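Local coordinates for fumarate lyase (Mesorhizobium sp., PDB 3C8T), which belongs to the fumarase/aspartase superfamily of largely helical, typically homotetrameric enzymes, at residues A[77-82]-A[106-111]; A[100-105]-A[188-193]. One frame throughout, in Å; residues are numbered along the deposited sequence.

Interaction 1. Residues A[77-82]-A[106-111]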
loop_
_atom_site.group_PDB
_atom_site.type_symbol
_atom_site.label_atom_id
_atom_site.label_comp_id
_atom_site.label_asym_id
_atom_site.label_seq_id
_atom_site.Cartn_x
_atom_site.Cartn_y
_atom_site.Cartn_z
ATOM N N GLY A 77 7.656 20.186 -21.361
ATOM C CA GLY A 77 7.539 18.957 -20.585
ATOM C C GLY A 77 8.656 18.774 -19.571
ATOM O O GLY A 77 8.435 18.157 -18.523
ATOM N N TYR A 78 9.855 19.303 -19.875
ATOM C CA TYR A 78 11.052 19.121 -19.025
ATOM C C TYR A 78 11.918 20.378 -18.924
ATOM O O TYR A 78 11.915 21.171 -19.837
ATOM C CB TYR A 78 11.889 17.953 -19.561
ATOM C CG TYR A 78 11.110 16.667 -19.692
ATOM C CD1 TYR A 78 10.831 15.900 -18.581
ATOM C CD2 TYR A 78 10.640 16.236 -20.927
ATOM C CE1 TYR A 78 10.121 14.738 -18.669
ATOM C CE2 TYR A 78 9.894 15.049 -21.039
ATOM C CZ TYR A 78 9.659 14.299 -19.899
ATOM O OH TYR A 78 8.954 13.120 -19.967
ATOM N N PRO A 79 12.635 20.586 -17.789
ATOM C CA PRO A 79 13.446 21.803 -17.731
ATOM C C PRO A 79 14.770 21.726 -18.479
ATOM O O PRO A 79 15.405 22.770 -18.640
ATOM C CB PRO A 79 13.719 21.969 -16.221
ATOM C CG PRO A 79 13.779 20.549 -15.705
ATOM C CD PRO A 79 12.685 19.838 -16.509
ATOM N N ILE A 80 15.195 20.536 -18.920
ATOM C CA ILE A 80 16.554 20.401 -19.419
ATOM C C ILE A 80 16.876 21.210 -20.685
ATOM O O ILE A 80 17.884 21.898 -20.739
ATOM C CB ILE A 80 17.000 18.933 -19.601
ATOM C CG1 ILE A 80 16.952 18.168 -18.271
ATOM C CG2 ILE A 80 18.374 18.867 -20.223
ATOM C CD1 ILE A 80 17.397 18.964 -17.012
ATOM N N LEU A 81 16.059 21.094 -21.717
ATOM C CA LEU A 81 16.381 21.794 -22.955
ATOM C C LEU A 81 16.241 23.308 -22.825
ATOM O O LEU A 81 17.079 24.004 -23.354
ATOM C CB LEU A 81 15.657 21.189 -24.188
ATOM C CG LEU A 81 16.127 19.750 -24.519
ATOM C CD1 LEU A 81 15.302 19.106 -25.640
ATOM C CD2 LEU A 81 17.602 19.667 -24.882
ATOM N N PRO A 82 15.209 23.817 -22.104
ATOM C CA PRO A 82 15.195 25.238 -21.771
ATOM C C PRO A 82 16.416 25.667 -20.952
ATOM O O PRO A 82 17.026 26.711 -21.251
ATOM C CB PRO A 82 13.909 25.389 -20.937
ATOM C CG PRO A 82 13.062 24.279 -21.317
ATOM C CD PRO A 82 13.986 23.148 -21.603
ATOM N N ASP A 106 19.166 11.575 -18.992
ATOM C CA ASP A 106 20.563 11.488 -18.550
ATOM C C ASP A 106 20.862 12.590 -17.537
ATOM O O ASP A 106 21.401 12.339 -16.478
ATOM C CB ASP A 106 21.522 11.630 -19.714
ATOM C CG ASP A 106 21.483 10.465 -20.642
ATOM O OD1 ASP A 106 21.031 9.365 -20.246
ATOM O OD2 ASP A 106 21.934 10.645 -21.786
ATOM N N ILE A 107 20.501 13.821 -17.887
ATOM C CA ILE A 107 20.820 14.975 -17.056
ATOM C C ILE A 107 20.002 14.957 -15.780
ATOM O O ILE A 107 20.551 15.237 -14.690
ATOM C CB ILE A 107 20.619 16.331 -17.793
ATOM C CG1 ILE A 107 21.321 16.353 -19.162
ATOM C CG2 ILE A 107 21.130 17.491 -16.921
ATOM C CD1 ILE A 107 22.843 16.043 -19.164
ATOM N N MET A 108 18.712 14.608 -15.913
ATOM C CA MET A 108 17.779 14.531 -14.759
ATOM C C MET A 108 18.080 13.377 -13.793
ATOM O O MET A 108 18.020 13.579 -12.581
ATOM C CB MET A 108 16.330 14.471 -15.239
ATOM C CG MET A 108 15.865 15.747 -15.956
ATOM S SD MET A 108 14.111 15.777 -16.498
ATOM C CE MET A 108 13.365 16.023 -14.873
ATOM N N ASP A 109 18.445 12.199 -14.324
ATOM C CA ASP A 109 18.872 11.064 -13.502
ATOM C C ASP A 109 20.168 11.366 -12.766
ATOM O O ASP A 109 20.310 11.123 -11.559
ATOM C CB ASP A 109 19.130 9.835 -14.385
ATOM C CG ASP A 109 17.889 8.941 -14.577
ATOM O OD1 ASP A 109 16.817 9.233 -14.030
ATOM O OD2 ASP A 109 18.006 7.914 -15.280
ATOM N N THR A 110 21.121 11.907 -13.503
ATOM C CA THR A 110 22.433 12.232 -12.928
ATOM C C THR A 110 22.364 13.334 -11.899
ATOM O O THR A 110 22.957 13.203 -10.834
ATOM C CB THR A 110 23.472 12.585 -14.014
ATOM O OG1 THR A 110 23.677 11.452 -14.872
ATOM C CG2 THR A 110 24.808 12.956 -13.339
ATOM N N ALA A 111 21.649 14.418 -12.185
ATOM C CA ALA A 111 21.413 15.465 -11.166
ATOM C C ALA A 111 20.706 14.936 -9.925
ATOM O O ALA A 111 21.013 15.356 -8.807
ATOM C CB ALA A 111 20.614 16.631 -11.750
#
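Met108 reaches from helix 104-140 to the turn that leads into helix 80-91. Its CB starts toward the turn, and CG stands anti to the carbonyl carbon (chi1 -65°), where it lies 3.5 Å from CG1 of Ile80 and 3.7 Å from CD1 of the same residue. The chain then runs extended to SD, which crosses to Tyr78 and comes 3.9 Å from its CD1. Seen from the ring centroid, 5.0 Å away, the sulfur lies 59° off the ring normal, an oblique Met-aromatic contact. A bend at chi3 (74°) turns CE toward Pro79, whose CD it meets at 4.2 Å. A long, unbranched, flexible thioether suits this path, since it can pass Ile80 with its CG and still bring sulfur to a ring and a methyl to a proline. The setting is the helical lyase fold, with helix 23-43 touching Ile80 and Ile107 and helix 315-344 touching Tyr78 and Met108. Beta-branched Ile80 meets two residues of the facing helix at once: CG1 and CD1 go to Met108, while CD1 also rests 4.0 Å from CG2 of Ile107 and CG2 packs on CG1 of Ile107. Tyr8 of the second subunit packs on Tyr78, Pro79 and Met108.

Interaction 2. Residues A[100-105]-A[188-193]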
loop_
_atom_site.group_PDB
_atom_site.type_symbol
_atom_site.label_atom_id
_atom_site.label_comp_id
_atom_site.label_asym_id
_atom_site.label_seq_id
_atom_site.Cartn_x
_atom_site.Cartn_y
_atom_site.Cartn_z
ATOM N N TRP A 100 25.908 17.430 -25.679
ATOM C CA TRP A 100 26.314 16.803 -26.944
ATOM C C TRP A 100 26.183 15.318 -26.760
ATOM O O TRP A 100 26.934 14.725 -25.992
ATOM C CB TRP A 100 27.766 17.180 -27.230
ATOM C CG TRP A 100 28.350 16.741 -28.542
ATOM C CD1 TRP A 100 28.993 15.551 -28.816
ATOM C CD2 TRP A 100 28.400 17.507 -29.745
ATOM N NE1 TRP A 100 29.413 15.526 -30.129
ATOM C CE2 TRP A 100 29.075 16.719 -30.719
ATOM C CE3 TRP A 100 27.943 18.782 -30.098
ATOM C CZ2 TRP A 100 29.303 17.172 -32.027
ATOM C CZ3 TRP A 100 28.165 19.234 -31.395
ATOM C CH2 TRP A 100 28.852 18.422 -32.348
ATOM N N GLY A 101 25.194 14.723 -27.423
ATOM C CA GLY A 101 24.947 13.291 -27.324
ATOM C C GLY A 101 24.096 12.883 -26.128
ATOM O O GLY A 101 23.741 11.720 -26.019
ATOM N N ALA A 102 23.774 13.845 -25.260
ATOM C CA ALA A 102 22.896 13.674 -24.096
ATOM C C ALA A 102 21.400 13.627 -24.431
ATOM O O ALA A 102 20.960 14.256 -25.381
ATOM C CB ALA A 102 23.151 14.812 -23.084
ATOM N N THR A 103 20.630 12.883 -23.628
ATOM C CA THR A 103 19.188 13.025 -23.579
ATOM C C THR A 103 18.788 13.659 -22.213
ATOM O O THR A 103 19.581 13.705 -21.246
ATOM C CB THR A 103 18.432 11.681 -23.845
ATOM O OG1 THR A 103 17.028 11.944 -24.044
ATOM C CG2 THR A 103 18.564 10.698 -22.658
ATOM N N THR A 104 17.563 14.159 -22.154
ATOM C CA THR A 104 16.983 14.751 -20.950
ATOM C C THR A 104 17.073 13.864 -19.686
ATOM O O THR A 104 17.570 14.326 -18.641
ATOM C CB THR A 104 15.534 15.201 -21.248
ATOM O OG1 THR A 104 15.609 16.282 -22.169
ATOM C CG2 THR A 104 14.807 15.669 -19.976
ATOM N N GLN A 105 16.637 12.601 -19.780
ATOM C CA GLN A 105 16.751 11.695 -18.607
ATOM C C GLN A 105 18.186 11.437 -18.105
ATOM O O GLN A 105 18.407 11.113 -16.905
ATOM C CB GLN A 105 16.040 10.365 -18.857
ATOM C CG GLN A 105 15.648 9.660 -17.570
ATOM C CD GLN A 105 15.079 8.265 -17.795
ATOM O OE1 GLN A 105 14.910 7.824 -18.940
ATOM N NE2 GLN A 105 14.792 7.562 -16.702
ATOM N N VAL A 188 26.553 7.347 -12.401
ATOM C CA VAL A 188 26.188 8.324 -13.429
ATOM C C VAL A 188 25.079 7.752 -14.297
ATOM O O VAL A 188 24.984 6.514 -14.477
ATOM C CB VAL A 188 27.475 8.690 -14.284
ATOM C CG1 VAL A 188 27.762 7.662 -15.439
ATOM C CG2 VAL A 188 27.366 10.066 -14.827
ATOM N N GLU A 189 24.233 8.617 -14.838
ATOM C CA GLU A 189 23.433 8.197 -15.994
ATOM C C GLU A 189 23.853 8.997 -17.243
ATOM O O GLU A 189 23.655 10.219 -17.286
ATOM C CB GLU A 189 21.932 8.379 -15.765
ATOM C CG GLU A 189 21.116 7.889 -16.954
ATOM C CD GLU A 189 20.666 6.456 -16.785
ATOM O OE1 GLU A 189 21.349 5.588 -17.331
ATOM O OE2 GLU A 189 19.652 6.203 -16.094
ATOM N N PHE A 190 24.441 8.322 -18.233
ATOM C CA PHE A 190 24.688 8.968 -19.519
ATOM C C PHE A 190 24.616 7.949 -20.648
ATOM O O PHE A 190 25.588 7.180 -20.889
ATOM C CB PHE A 190 26.034 9.716 -19.542
ATOM C CG PHE A 190 26.264 10.462 -20.818
ATOM C CD1 PHE A 190 25.533 11.618 -21.098
ATOM C CD2 PHE A 190 27.190 9.988 -21.751
ATOM C CE1 PHE A 190 25.724 12.296 -22.291
ATOM C CE2 PHE A 190 27.390 10.629 -22.943
ATOM C CZ PHE A 190 26.669 11.796 -23.239
ATOM N N SER A 191 23.457 7.899 -21.308
ATOM C CA SER A 191 23.246 6.878 -22.337
ATOM C C SER A 191 22.466 7.347 -23.547
ATOM O O SER A 191 22.265 6.582 -24.473
ATOM C CB SER A 191 22.572 5.630 -21.757
ATOM O OG SER A 191 23.452 4.915 -20.895
ATOM N N GLY A 192 22.006 8.583 -23.544
ATOM C CA GLY A 192 21.340 9.106 -24.708
ATOM C C GLY A 192 19.926 8.586 -24.902
ATOM O O GLY A 192 19.417 7.795 -24.090
ATOM N N ALA A 193 19.329 8.997 -26.026
ATOM C CA ALA A 193 17.872 9.019 -26.229
ATOM C C ALA A 193 17.242 7.655 -26.094
ATOM O O ALA A 193 16.217 7.526 -25.441
ATOM C CB ALA A 193 17.529 9.629 -27.574
HETATM O O HOH W 1 20.963 10.964 -27.526
#
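This is a loop-against-loop packing contact at the start of helix 104-140, where residues 100-105 meet the irregular segment 188-193 that follows helix 160-185; no direct hydrogen bond joins the two. Phe190 supplies the aromatic part. Its CG stands anti to the backbone N (chi1 -176°), and the ring runs out to the 100-102 backbone, with CE1 lying 3.6 Å from CA of Ala102 and 3.7 Å from its CB. The carbonyl O of Trp100 comes up to the ring edge near its plane, 4.0 Å from CZ. Small residues suit this crossing: Ala102 is slight enough for both its CA and CB to touch the ring, and Gly101 and Gly192 have positive phi, readily adopted without a side chain. The CA of Gly192 lies 3.8 Å from the O of Gly101.

Thr103, at the N-cap position but making no capping bond with its side chain, packs on the far end of the loop. Its CG2 sits 3.3 Å from the O of Gly192, while CB packs against N of Ala193. A water bridges the loops: its O lies 3.2 Å from O of Gly101, to which it donates, and 3.0 Å from N of Ala193, from which it accepts. The polar ends of Gln105 and Glu189 turn to other partners, Gln105 to Arg313 and Glu189 to the backbone N of Trp224. Around the contact, helix 204-215 packs on Phe190 through Val207 and Leu211, and Leu37 of helix 23-43 touches both Phe190 and Ala102.

Overall arrangement
Interactions 1 and 2 lie with their centres about 9 Å apart and share the first turns of helix 104-140. Interaction 1 brings the entry of helix 80-91 onto that helix, whereas interaction 2 places the 188-193 loop against the residues at its start. Asp106 connects them: its OD2 lies 2.7 Å from N of Gly192, a probable hydrogen bond, and also pairs with N of Thr103, so one carboxylate oxygen holds both segments of interaction 2. Its OD1 takes N of Ser191 and NE2 of His225. OD2 of Asp109, salt-bridged to Arg228, lies 2.5 Å from OE2 of Glu189, a close like-charge approach. Apolar packing adds to this, with CG1 of Ile80 3.7 Å from CG2 of Thr104.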